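Lasso peptide isopeptidase AtxE2 (Asticcacaulis excentricus, PDB 5TXE) hydrolyses the isopeptide bond of the lasso peptides astexin-2 and astexin-3, prising open their knotted structure and converting them into linear peptides. Local coordinates at residues Ala35-Thr39 with Arg396-Pro400; Leu43-Asp48 with Gly442-Gly446; Phe416-Pro422 with Phe462-His468; Gly449-Pro453 with Arg646-Tyr650. The protein carries 1 engineered substitution. One frame throughout, in Å; residues are numbered along the deposited sequence.

Contact 1 of 4, residues Ala35-Thr39 with Arg396-Pro400; sequences APPVT and RYRLP
Pro36 and Arg398 join the two loops by their backbones: the N-H of Arg398 gives a fairly straight hydrogen bond of 2.8 Å from its N to Pro36 O (160° at the hydrogen). In this peptidase, built as a prolyl oligopeptidase-type β-propeller and α/β-hydrolase, the contact sets the first modelled residues, partly in polyproline II conformation, against the connection leading from strand 384-388 to the first strand of the hydrolase sheet, 401-408. Pro36 O is shared, since a CA-H···O contact brings Tyr397 CA to within 3.2 Å of it, and it also lies at the edge of the tyrosine ring, near the ring plane. The pyrrolidine of Pro36 crosses Tyr397 at about a right angle, CG meeting CD1 at 3.9 Å. Further along, CG2 alone of the two Val38 methyls meets the other segment. CG1 is anti to the backbone N (chi1 179°), which puts CG2 beside that nitrogen and against Tyr397 CB at 3.7 Å. Outside the pair, Thr459 of helix 454-459 packs on Pro37, and Pro423 and Asp424 receive the side chain of Arg398. Val38 CG2 has a second apolar neighbour, Leu399 CD2, at 4.0 Å.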
loop_
_atom_site.group_PDB
_atom_site.type_symbol
_atom_site.label_atom_id
_atom_site.label_comp_id
_atom_site.label_asym_id
_atom_site.label_seq_id
_atom_site.Cartn_x
_atom_site.Cartn_y
_atom_site.Cartn_z
ATOM N N ALA A 35 -13.876 -3.487 -29.350
ATOM C CA ALA A 35 -13.371 -4.015 -28.019
ATOM C C ALA A 35 -13.793 -3.086 -26.860
ATOM O O ALA A 35 -13.572 -1.879 -26.913
ATOM C CB ALA A 35 -11.864 -4.230 -28.009
ATOM N N PRO A 36 -14.438 -3.656 -25.838
ATOM C CA PRO A 36 -15.025 -2.783 -24.843
ATOM C C PRO A 36 -13.991 -1.998 -23.991
ATOM O O PRO A 36 -12.847 -2.402 -23.816
ATOM C CB PRO A 36 -15.860 -3.753 -23.977
ATOM C CG PRO A 36 -15.147 -5.052 -24.097
ATOM C CD PRO A 36 -14.629 -5.083 -25.513
ATOM N N PRO A 37 -14.416 -0.864 -23.478
ATOM C CA PRO A 37 -13.567 0.010 -22.742
ATOM C C PRO A 37 -13.399 -0.509 -21.278
ATOM O O PRO A 37 -14.230 -1.262 -20.787
ATOM C CB PRO A 37 -14.348 1.312 -22.827
ATOM C CG PRO A 37 -15.779 0.859 -22.703
ATOM C CD PRO A 37 -15.837 -0.467 -23.385
ATOM N N VAL A 38 -12.307 -0.134 -20.608
ATOM C CA VAL A 38 -12.162 -0.379 -19.184
ATOM C C VAL A 38 -12.855 0.715 -18.419
ATOM O O VAL A 38 -12.428 1.895 -18.453
ATOM C CB VAL A 38 -10.710 -0.405 -18.770
ATOM C CG1 VAL A 38 -10.589 -0.649 -17.272
ATOM C CG2 VAL A 38 -9.997 -1.521 -19.501
ATOM N N THR A 39 -13.962 0.332 -17.780
ATOM C CA THR A 39 -14.811 1.258 -17.027
ATOM C C THR A 39 -14.602 1.103 -15.527
ATOM O O THR A 39 -13.910 0.177 -15.075
ATOM C CB THR A 39 -16.267 0.984 -17.310
ATOM O OG1 THR A 39 -16.548 -0.336 -16.892
ATOM C CG2 THR A 39 -16.567 1.135 -18.820
ATOM N N ARG A 396 -8.412 -8.261 -24.220
ATOM C CA ARG A 396 -9.892 -8.205 -24.474
ATOM C C ARG A 396 -10.548 -6.799 -24.430
ATOM O O ARG A 396 -11.601 -6.591 -24.995
ATOM C CB ARG A 396 -10.625 -9.076 -23.472
ATOM C CG ARG A 396 -10.295 -10.524 -23.729
ATOM C CD ARG A 396 -11.075 -11.520 -22.888
ATOM N NE ARG A 396 -10.220 -12.668 -22.582
ATOM C CZ ARG A 396 -10.540 -13.613 -21.710
ATOM N NH1 ARG A 396 -11.701 -13.541 -21.060
ATOM N NH2 ARG A 396 -9.698 -14.618 -21.482
ATOM N N TYR A 397 -9.909 -5.840 -23.760
ATOM C CA TYR A 397 -10.469 -4.532 -23.585
ATOM C C TYR A 397 -9.651 -3.601 -24.452
ATOM O O TYR A 397 -8.551 -3.934 -24.806
ATOM C CB TYR A 397 -10.410 -4.142 -22.098
ATOM C CG TYR A 397 -11.427 -4.863 -21.237
ATOM C CD1 TYR A 397 -12.731 -4.391 -21.106
ATOM C CD2 TYR A 397 -11.080 -5.988 -20.554
ATOM C CE1 TYR A 397 -13.666 -5.068 -20.336
ATOM C CE2 TYR A 397 -11.995 -6.669 -19.766
ATOM C CZ TYR A 397 -13.283 -6.216 -19.664
ATOM O OH TYR A 397 -14.165 -6.931 -18.871
ATOM N N ARG A 398 -10.193 -2.450 -24.824
ATOM C CA ARG A 398 -9.399 -1.452 -25.532
ATOM C C ARG A 398 -8.636 -0.662 -24.491
ATOM O O ARG A 398 -9.175 0.245 -23.850
ATOM C CB ARG A 398 -10.266 -0.533 -26.411
ATOM C CG ARG A 398 -9.491 0.129 -27.563
ATOM C CD ARG A 398 -10.390 0.383 -28.793
ATOM N NE ARG A 398 -10.641 1.775 -29.254
ATOM C CZ ARG A 398 -9.729 2.555 -29.843
ATOM N NH1 ARG A 398 -8.461 2.146 -29.953
ATOM N NH2 ARG A 398 -10.073 3.764 -30.279
ATOM N N LEU A 399 -7.373 -1.007 -24.352
ATOM C CA LEU A 399 -6.532 -0.445 -23.361
ATOM C C LEU A 399 -5.962 0.905 -23.779
ATOM O O LEU A 399 -5.616 1.106 -24.902
ATOM C CB LEU A 399 -5.401 -1.383 -23.037
ATOM C CG LEU A 399 -5.802 -2.701 -22.419
ATOM C CD1 LEU A 399 -4.542 -3.510 -22.168
ATOM C CD2 LEU A 399 -6.526 -2.539 -21.110
ATOM N N PRO A 400 -5.889 1.854 -22.838
ATOM C CA PRO A 400 -5.139 3.082 -23.015
ATOM C C PRO A 400 -3.704 2.783 -23.352
ATOM O O PRO A 400 -3.198 1.670 -23.087
ATOM C CB PRO A 400 -5.168 3.722 -21.621
ATOM C CG PRO A 400 -6.414 3.223 -21.013
ATOM C CD PRO A 400 -6.568 1.811 -21.530
#

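Contact 2 of 4, residues Leu43-Asp48 with Gly442-Gly446; sequences LVRLAD and GFLRG
Arg445 presents the edge of its guanidinium group to the backbone carbonyls of Leu46 and Ala47, and the firmest of these bonds runs from NH1 to Leu46 O, 3.1 Å long with 154° at the hydrogen. This is a side-chain-to-backbone contact at the interface of the propeller and the α/β-hydrolase domain: the chain leaving helix 40-44 for the short strand 48-49, which pairs with propeller strand 69-78, is held by a loop of the α/β-hydrolase domain. NH2 adds weak bonds to both carbonyls, the one to Ala47 O measuring 3.3 Å. Two waters lie in the guanidinium plane and extend the grip. One accepts from NH1 at 3.0 Å and donates weakly to Leu43 O; the other accepts from NH2 and donates to Asp48 OD1. Asp48 therefore meets the arginine chiefly through water, its OD2 standing 4.4 Å from NH2 and well out of the guanidinium plane, so that any direct attraction is likely to be electrostatic alone. The arginine chain runs extended as far as CD and then turns (chi3 -71°), which swings the flat group across toward the carbonyls. CE2 of Phe443, in the same loop, sits above one face of that group, toward its rim, while the backbone N of Phe443 is tied to Glu366. Apolar packing surrounds the polar centre: Leu43 CD1 comes against Arg445 CG, and the side chain of Leu46 crosses that of Phe443 at about a right angle, with Leu46 CD1 3.8 Å from Phe443 CZ.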
loop_
_atom_site.group_PDB
_atom_site.type_symbol
_atom_site.label_atom_id
_atom_site.label_comp_id
_atom_site.label_asym_id
_atom_site.label_seq_id
_atom_site.Cartn_x
_atom_site.Cartn_y
_atom_site.Cartn_z
ATOM N N LEU A 43 -12.923 -2.097 -13.499
ATOM C CA LEU A 43 -11.754 -1.929 -12.639
ATOM C C LEU A 43 -12.006 -2.413 -11.215
ATOM O O LEU A 43 -11.192 -3.114 -10.619
ATOM C CB LEU A 43 -11.349 -0.464 -12.615
ATOM C CG LEU A 43 -10.154 -0.102 -11.755
ATOM C CD1 LEU A 43 -8.920 -0.838 -12.281
ATOM C CD2 LEU A 43 -9.911 1.406 -11.738
ATOM N N VAL A 44 -13.143 -2.042 -10.646
ATOM C CA VAL A 44 -13.383 -2.407 -9.270
ATOM C C VAL A 44 -13.502 -3.926 -9.116
ATOM O O VAL A 44 -13.199 -4.463 -8.050
ATOM C CB VAL A 44 -14.613 -1.679 -8.680
ATOM C CG1 VAL A 44 -15.911 -2.221 -9.250
ATOM C CG2 VAL A 44 -14.689 -1.886 -7.167
ATOM N N ARG A 45 -13.889 -4.632 -10.178
ATOM C CA ARG A 45 -13.999 -6.082 -10.098
ATOM C C ARG A 45 -12.718 -6.857 -10.441
ATOM O O ARG A 45 -12.739 -8.077 -10.421
ATOM C CB ARG A 45 -15.103 -6.541 -11.038
ATOM C CG ARG A 45 -16.509 -6.128 -10.624
ATOM C CD ARG A 45 -17.506 -6.558 -11.692
ATOM N NE ARG A 45 -18.880 -6.471 -11.238
ATOM C CZ ARG A 45 -19.601 -5.374 -11.261
ATOM N NH1 ARG A 45 -19.083 -4.233 -11.692
ATOM N NH2 ARG A 45 -20.855 -5.414 -10.854
ATOM N N LEU A 46 -11.636 -6.185 -10.818
ATOM C CA LEU A 46 -10.349 -6.930 -11.104
ATOM C C LEU A 46 -9.810 -7.512 -9.829
ATOM O O LEU A 46 -9.572 -6.783 -8.849
ATOM C CB LEU A 46 -9.319 -6.027 -11.761
ATOM C CG LEU A 46 -9.681 -5.534 -13.174
ATOM C CD1 LEU A 46 -8.686 -4.519 -13.717
ATOM C CD2 LEU A 46 -9.781 -6.696 -14.144
ATOM N N ALA A 47 -9.668 -8.836 -9.805
ATOM C CA ALA A 47 -9.254 -9.552 -8.627
ATOM C C ALA A 47 -7.820 -9.235 -8.268
ATOM O O ALA A 47 -7.099 -8.649 -9.088
ATOM C CB ALA A 47 -9.393 -11.031 -8.870
ATOM N N ASP A 48 -7.460 -9.556 -7.028
ATOM C CA ASP A 48 -6.138 -9.282 -6.488
ATOM C C ASP A 48 -5.671 -10.469 -5.622
ATOM O O ASP A 48 -6.452 -11.372 -5.281
ATOM C CB ASP A 48 -6.119 -7.967 -5.682
ATOM C CG ASP A 48 -4.746 -7.182 -5.811
ATOM O OD1 ASP A 48 -3.744 -7.655 -6.473
ATOM O OD2 ASP A 48 -4.659 -6.075 -5.207
ATOM N N GLY A 442 3.565 -0.535 -10.446
ATOM C CA GLY A 442 2.849 -1.779 -10.707
ATOM C C GLY A 442 1.685 -1.471 -11.594
ATOM O O GLY A 442 1.772 -0.587 -12.452
ATOM N N PHE A 443 0.601 -2.215 -11.378
ATOM C CA PHE A 443 -0.574 -2.109 -12.214
ATOM C C PHE A 443 -1.236 -0.740 -12.004
ATOM O O PHE A 443 -1.339 -0.278 -10.895
ATOM C CB PHE A 443 -1.514 -3.268 -11.924
ATOM C CG PHE A 443 -2.811 -3.156 -12.598
ATOM C CD1 PHE A 443 -2.881 -3.023 -13.989
ATOM C CD2 PHE A 443 -4.020 -3.140 -11.837
ATOM C CE1 PHE A 443 -4.128 -2.854 -14.632
ATOM C CE2 PHE A 443 -5.263 -2.997 -12.475
ATOM C CZ PHE A 443 -5.321 -2.855 -13.876
ATOM N N LEU A 444 -1.596 -0.080 -13.080
ATOM C CA LEU A 444 -2.292 1.215 -12.997
ATOM C C LEU A 444 -3.734 0.988 -12.602
ATOM O O LEU A 444 -4.570 0.712 -13.455
ATOM C CB LEU A 444 -2.222 1.901 -14.342
ATOM C CG LEU A 444 -0.778 2.255 -14.785
ATOM C CD1 LEU A 444 -0.801 2.833 -16.182
ATOM C CD2 LEU A 444 -0.071 3.203 -13.863
ATOM N N ARG A 445 -4.013 1.024 -11.296
ATOM C CA ARG A 445 -5.340 0.696 -10.770
ATOM C C ARG A 445 -5.939 2.017 -10.263
ATOM O O ARG A 445 -6.575 2.723 -11.060
ATOM C CB ARG A 445 -5.216 -0.385 -9.711
ATOM C CG ARG A 445 -6.487 -0.891 -9.063
ATOM C CD ARG A 445 -6.363 -1.987 -8.006
ATOM N NE ARG A 445 -6.006 -3.290 -8.492
ATOM C CZ ARG A 445 -6.878 -4.234 -8.777
ATOM N NH1 ARG A 445 -8.176 -4.010 -8.739
ATOM N NH2 ARG A 445 -6.421 -5.383 -9.165
ATOM N N GLY A 446 -5.694 2.389 -9.007
ATOM C CA GLY A 446 -6.307 3.614 -8.445
ATOM C C GLY A 446 -5.311 4.525 -7.760
ATOM O O GLY A 446 -5.681 5.432 -7.003
HETATM O O HOH W 1 -9.904 -1.723 -7.860
HETATM O O HOH W 2 -3.407 -6.102 -8.988
#

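Contact 3 of 4, residues Phe416-Pro422 with Phe462-His468; sequences FSDLVLP and FAVLSFH
Ser417 OG is gripped from both segments: it accepts the N-H of His468 in a bond of 3.2 Å and donates its own proton to Phe416 O, 2.6 Å away. Beyond it the strands form an antiparallel ladder in which Asp418 with Ser466 and Val420 with Val464 are the hydrogen-bonded pairs, each closed by two backbone bonds; that from Ser466 N to Asp418 O is 2.8 Å. Next to Ser417 the Phe416 and His468 rings make an offset stack, centroids 4.4 Å apart and planes inclined by 19°. Phe416 reaches it because its CG lies between the backbone N and the carbonyl carbon (chi1 83°), and His468 CB then sits over the phenyl face. Ser440 ties down the polar ends, bonding to Asp418 OD2, Ser466 OG and His468 ND1, while Arg404 forms a salt bridge with Asp418 OD1. These are the second and fourth strands of an α/β-hydrolase sheet with the classical order 1-2-4-3-5-6-7-8. Phe467 lies about 5 Å, side chain to side chain, from the catalytically important Tyr438. Strand 401-408 flanks one side, strand 431-436 the other, and helix 643-662 packs against Phe462.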
loop_
_atom_site.group_PDB
_atom_site.type_symbol
_atom_site.label_atom_id
_atom_site.label_comp_id
_atom_site.label_asym_id
_atom_site.label_seq_id
_atom_site.Cartn_x
_atom_site.Cartn_y
_atom_site.Cartn_z
ATOM N N PHE A 416 10.757 9.266 -12.288
ATOM C CA PHE A 416 9.923 8.663 -13.323
ATOM C C PHE A 416 8.439 8.850 -12.987
ATOM O O PHE A 416 8.084 9.145 -11.824
ATOM C CB PHE A 416 10.305 7.206 -13.567
ATOM C CG PHE A 416 9.685 6.210 -12.592
ATOM C CD1 PHE A 416 10.326 5.867 -11.415
ATOM C CD2 PHE A 416 8.481 5.578 -12.906
ATOM C CE1 PHE A 416 9.793 4.916 -10.548
ATOM C CE2 PHE A 416 7.910 4.653 -12.042
ATOM C CZ PHE A 416 8.573 4.312 -10.863
ATOM N N SER A 417 7.610 8.719 -14.012
ATOM C CA SER A 417 6.177 8.635 -13.862
ATOM C C SER A 417 5.599 8.031 -15.108
ATOM O O SER A 417 6.318 7.880 -16.072
ATOM C CB SER A 417 5.603 10.025 -13.646
ATOM O OG SER A 417 5.961 10.496 -12.361
ATOM N N ASP A 418 4.319 7.655 -15.099
ATOM C CA ASP A 418 3.674 7.052 -16.257
ATOM C C ASP A 418 2.615 7.971 -16.823
ATOM O O ASP A 418 1.858 8.551 -16.082
ATOM C CB ASP A 418 3.106 5.676 -15.908
ATOM C CG ASP A 418 4.226 4.601 -15.700
ATOM O OD1 ASP A 418 5.079 4.421 -16.629
ATOM O OD2 ASP A 418 4.285 3.952 -14.614
ATOM N N LEU A 419 2.634 8.158 -18.147
ATOM C CA LEU A 419 1.663 8.897 -18.869
ATOM C C LEU A 419 0.699 7.890 -19.468
ATOM O O LEU A 419 1.104 6.930 -20.104
ATOM C CB LEU A 419 2.328 9.731 -19.932
ATOM C CG LEU A 419 1.369 10.417 -20.894
ATOM C CD1 LEU A 419 0.522 11.441 -20.165
ATOM C CD2 LEU A 419 2.101 11.087 -22.069
ATOM N N VAL A 420 -0.595 8.119 -19.266
ATOM C CA VAL A 420 -1.608 7.246 -19.819
ATOM C C VAL A 420 -2.473 8.049 -20.725
ATOM O O VAL A 420 -2.933 9.124 -20.334
ATOM C CB VAL A 420 -2.457 6.673 -18.702
ATOM C CG1 VAL A 420 -3.405 5.601 -19.213
ATOM C CG2 VAL A 420 -1.559 6.126 -17.586
ATOM N N LEU A 421 -2.706 7.587 -21.951
ATOM C CA LEU A 421 -3.512 8.366 -22.905
ATOM C C LEU A 421 -4.741 7.615 -23.310
ATOM O O LEU A 421 -4.748 6.401 -23.331
ATOM C CB LEU A 421 -2.704 8.688 -24.153
ATOM C CG LEU A 421 -1.480 9.562 -23.837
ATOM C CD1 LEU A 421 -0.464 9.605 -24.997
ATOM C CD2 LEU A 421 -1.908 10.963 -23.499
ATOM N N PRO A 422 -5.785 8.327 -23.689
ATOM C CA PRO A 422 -6.984 7.633 -24.117
ATOM C C PRO A 422 -6.714 6.710 -25.277
ATOM O O PRO A 422 -5.865 7.024 -26.093
ATOM C CB PRO A 422 -7.891 8.748 -24.590
ATOM C CG PRO A 422 -7.351 9.987 -23.976
ATOM C CD PRO A 422 -5.888 9.788 -23.799
ATOM N N PHE A 462 -9.261 11.817 -20.646
ATOM C CA PHE A 462 -8.196 12.545 -19.971
ATOM C C PHE A 462 -6.842 11.933 -20.262
ATOM O O PHE A 462 -6.732 10.722 -20.456
ATOM C CB PHE A 462 -8.400 12.508 -18.458
ATOM C CG PHE A 462 -9.614 13.224 -18.007
ATOM C CD1 PHE A 462 -9.576 14.579 -17.803
ATOM C CD2 PHE A 462 -10.785 12.537 -17.796
ATOM C CE1 PHE A 462 -10.705 15.247 -17.397
ATOM C CE2 PHE A 462 -11.931 13.186 -17.378
ATOM C CZ PHE A 462 -11.896 14.529 -17.175
ATOM N N ALA A 463 -5.813 12.785 -20.300
ATOM C CA ALA A 463 -4.453 12.328 -20.082
ATOM C C ALA A 463 -4.344 12.144 -18.593
ATOM O O ALA A 463 -4.881 12.970 -17.828
ATOM C CB ALA A 463 -3.431 13.373 -20.512
ATOM N N VAL A 464 -3.680 11.075 -18.192
ATOM C CA VAL A 464 -3.495 10.789 -16.783
ATOM C C VAL A 464 -1.999 10.632 -16.516
ATOM O O VAL A 464 -1.301 9.908 -17.224
ATOM C CB VAL A 464 -4.200 9.491 -16.350
ATOM C CG1 VAL A 464 -4.045 9.297 -14.853
ATOM C CG2 VAL A 464 -5.647 9.538 -16.710
ATOM N N LEU A 465 -1.528 11.367 -15.541
ATOM C CA LEU A 465 -0.196 11.234 -15.070
ATOM C C LEU A 465 -0.251 10.432 -13.797
ATOM O O LEU A 465 -0.731 10.905 -12.774
ATOM C CB LEU A 465 0.417 12.599 -14.826
ATOM C CG LEU A 465 1.833 12.612 -14.272
ATOM C CD1 LEU A 465 2.832 12.036 -15.229
ATOM C CD2 LEU A 465 2.202 14.054 -13.954
ATOM N N SER A 466 0.285 9.236 -13.870
ATOM C CA SER A 466 0.489 8.385 -12.722
ATOM C C SER A 466 1.865 8.710 -12.165
ATOM O O SER A 466 2.894 8.205 -12.633
ATOM C CB SER A 466 0.387 6.920 -13.148
ATOM O OG SER A 466 0.523 6.056 -12.055
ATOM N N PHE A 467 1.848 9.557 -11.145
ATOM C CA PHE A 467 3.024 10.141 -10.514
ATOM C C PHE A 467 3.689 9.248 -9.533
ATOM O O PHE A 467 3.045 8.704 -8.668
ATOM C CB PHE A 467 2.562 11.352 -9.719
ATOM C CG PHE A 467 3.643 12.129 -9.053
ATOM C CD1 PHE A 467 4.770 12.536 -9.743
ATOM C CD2 PHE A 467 3.472 12.551 -7.760
ATOM C CE1 PHE A 467 5.762 13.292 -9.113
ATOM C CE2 PHE A 467 4.445 13.328 -7.122
ATOM C CZ PHE A 467 5.582 13.715 -7.809
ATOM N N HIS A 468 4.997 9.093 -9.686
ATOM C CA HIS A 468 5.760 8.349 -8.745
ATOM C C HIS A 468 6.590 9.329 -7.996
ATOM O O HIS A 468 7.552 9.856 -8.486
ATOM C CB HIS A 468 6.641 7.326 -9.403
ATOM C CG HIS A 468 7.260 6.415 -8.418
ATOM N ND1 HIS A 468 6.660 5.223 -8.046
ATOM C CD2 HIS A 468 8.378 6.539 -7.657
ATOM C CE1 HIS A 468 7.392 4.642 -7.107
ATOM N NE2 HIS A 468 8.450 5.409 -6.864
HETATM O O HOH W 3 10.262 9.383 -9.338
#

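Contact 4 of 4, residues Gly449-Pro453 with Arg646-Tyr650; sequences GDENP and RLAVY
Tyr650 lays one face of its ring on Pro453, whose CB stands 3.9 Å from the ring centroid and only 17° off the normal, a CH-pi contact. The opposite face is covered by CG of Arg646, one turn earlier on the same helix. This is the place in the α/β-hydrolase fold where helix 643-662, which follows the last strand of the hydrolase sheet, 628-633, meets the loop leading into helix 454-459, with Pro453 at the N-cap position. Asp450 crosses the tyrosine at its edge: OD1 accepts from Tyr650 OH, although the modelled separation is so short that its exact value is doubtful. A water joins the two groups a second time, donating to Tyr650 OH and, at 2.6 Å, to Asp450 OD2. Arg646 holds the loop backbone. From NE it sends a straight bond of 2.7 Å to Asp450 O (170° at the hydrogen), lying in both the guanidinium and the carbonyl plane, and NH2 binds Gly449 O at 3.2 Å. The salt bridge to Asp450 OD2 is of another kind, since that oxygen is 3.3 Å from NE but far from the guanidinium plane and no N-H points at it. A bend at chi3 (-78°) turns the guanidinium toward these oxygens. Gly449 lies about 7 Å from the side chain of Ala527, the engineered alanine at the nucleophile position, which places this loop close to the active site. Glu451, salt-bridged to Lys640, packs on Val649, whose CG1 is 3.4 Å from Glu451 O.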
loop_
_atom_site.group_PDB
_atom_site.type_symbol
_atom_site.label_atom_id
_atom_site.label_comp_id
_atom_site.label_asym_id
_atom_site.label_seq_id
_atom_site.Cartn_x
_atom_site.Cartn_y
_atom_site.Cartn_z
ATOM N N GLY A 449 -3.774 3.829 -2.359
ATOM C CA GLY A 449 -5.078 3.623 -1.710
ATOM C C GLY A 449 -6.213 3.222 -2.607
ATOM O O GLY A 449 -7.331 3.043 -2.155
ATOM N N ASP A 450 -5.934 3.061 -3.877
ATOM C CA ASP A 450 -6.930 2.667 -4.866
ATOM C C ASP A 450 -8.191 3.550 -4.847
ATOM O O ASP A 450 -9.302 3.078 -4.602
ATOM C CB ASP A 450 -7.280 1.152 -4.734
ATOM C CG ASP A 450 -8.148 0.658 -5.929
ATOM O OD1 ASP A 450 -8.442 1.517 -6.820
ATOM O OD2 ASP A 450 -8.579 -0.529 -5.932
ATOM N N GLU A 451 -7.996 4.839 -5.109
ATOM C CA GLU A 451 -9.057 5.834 -4.990
ATOM C C GLU A 451 -9.355 6.529 -6.320
ATOM O O GLU A 451 -10.418 7.135 -6.471
ATOM C CB GLU A 451 -8.564 7.008 -4.140
ATOM C CG GLU A 451 -8.863 7.105 -2.698
ATOM C CD GLU A 451 -10.345 7.049 -2.278
ATOM O OE1 GLU A 451 -11.011 8.110 -1.896
ATOM O OE2 GLU A 451 -10.746 5.867 -2.199
ATOM N N ASN A 452 -8.371 6.588 -7.208
ATOM C CA ASN A 452 -8.499 7.429 -8.389
ATOM C C ASN A 452 -8.235 6.614 -9.619
ATOM O O ASN A 452 -7.092 6.246 -9.868
ATOM C CB ASN A 452 -7.549 8.608 -8.296
ATOM C CG ASN A 452 -7.934 9.560 -7.155
ATOM O OD1 ASN A 452 -8.835 10.363 -7.311
ATOM N ND2 ASN A 452 -7.271 9.419 -5.990
ATOM N N PRO A 453 -9.277 6.331 -10.398
ATOM C CA PRO A 453 -9.238 5.216 -11.370
ATOM C C PRO A 453 -8.536 5.559 -12.722
ATOM O O PRO A 453 -9.075 6.308 -13.556
ATOM C CB PRO A 453 -10.711 4.926 -11.581
ATOM C CG PRO A 453 -11.353 6.227 -11.420
ATOM C CD PRO A 453 -10.587 6.987 -10.390
ATOM N N ARG A 646 -15.969 2.112 -3.093
ATOM C CA ARG A 646 -14.880 2.375 -4.045
ATOM C C ARG A 646 -15.439 2.710 -5.385
ATOM O O ARG A 646 -15.005 3.659 -6.021
ATOM C CB ARG A 646 -13.959 1.180 -4.136
ATOM C CG ARG A 646 -12.888 1.247 -5.257
ATOM C CD ARG A 646 -11.709 0.294 -4.995
ATOM N NE ARG A 646 -10.813 0.876 -3.991
ATOM C CZ ARG A 646 -10.724 0.506 -2.719
ATOM N NH1 ARG A 646 -11.393 -0.560 -2.223
ATOM N NH2 ARG A 646 -9.942 1.214 -1.921
ATOM N N LEU A 647 -16.447 1.963 -5.833
ATOM C CA LEU A 647 -17.031 2.248 -7.118
ATOM C C LEU A 647 -17.647 3.628 -7.179
ATOM O O LEU A 647 -17.557 4.319 -8.177
ATOM C CB LEU A 647 -18.071 1.168 -7.475
ATOM C CG LEU A 647 -18.800 1.400 -8.805
ATOM C CD1 LEU A 647 -17.817 1.453 -9.942
ATOM C CD2 LEU A 647 -19.824 0.290 -9.097
ATOM N N ALA A 648 -18.297 4.031 -6.084
ATOM C CA ALA A 648 -18.947 5.321 -6.006
ATOM C C ALA A 648 -17.901 6.433 -5.971
ATOM O O ALA A 648 -18.075 7.440 -6.580
ATOM C CB ALA A 648 -19.788 5.357 -4.763
ATOM N N VAL A 649 -16.786 6.201 -5.311
ATOM C CA VAL A 649 -15.681 7.132 -5.334
ATOM C C VAL A 649 -15.117 7.313 -6.774
ATOM O O VAL A 649 -14.982 8.430 -7.260
ATOM C CB VAL A 649 -14.574 6.648 -4.404
ATOM C CG1 VAL A 649 -13.278 7.470 -4.589
ATOM C CG2 VAL A 649 -15.031 6.821 -2.973
ATOM N N TYR A 650 -14.811 6.190 -7.438
ATOM C CA TYR A 650 -14.385 6.188 -8.838
ATOM C C TYR A 650 -15.310 7.031 -9.689
ATOM O O TYR A 650 -14.866 7.915 -10.429
ATOM C CB TYR A 650 -14.412 4.794 -9.431
ATOM C CG TYR A 650 -13.315 3.821 -9.045
ATOM C CD1 TYR A 650 -12.203 4.176 -8.273
ATOM C CD2 TYR A 650 -13.376 2.506 -9.500
ATOM C CE1 TYR A 650 -11.219 3.235 -7.929
ATOM C CE2 TYR A 650 -12.376 1.584 -9.216
ATOM C CZ TYR A 650 -11.298 1.946 -8.452
ATOM O OH TYR A 650 -10.355 0.995 -8.257
HETATM O O HOH W 1 -9.904 -1.723 -7.860
#

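Contacts 1 and 2 illustrate how a chain end can be woven into a distant domain. They use adjoining N-terminal segments, joined through helix 40-44, and their centres are 14 Å apart; each pairs with residues more than 350 positions later, across the propeller sequence. Contacts 2 and 4 are the nearest neighbours, 10 Å between centres, sharing a water and the loop before helix 454-459, whose Gly446 O probably bonds to backbone N atoms of Glu451 and Asn452. Contact 3, within the hydrolase sheet, touches contact 1 through Pro400 and contact 2 through Leu444. Along the chain contacts 1 and 2 cross, as do 2 and 3, and 3 and 4, so propeller entry, sheet and helix 643-662 are interlaced.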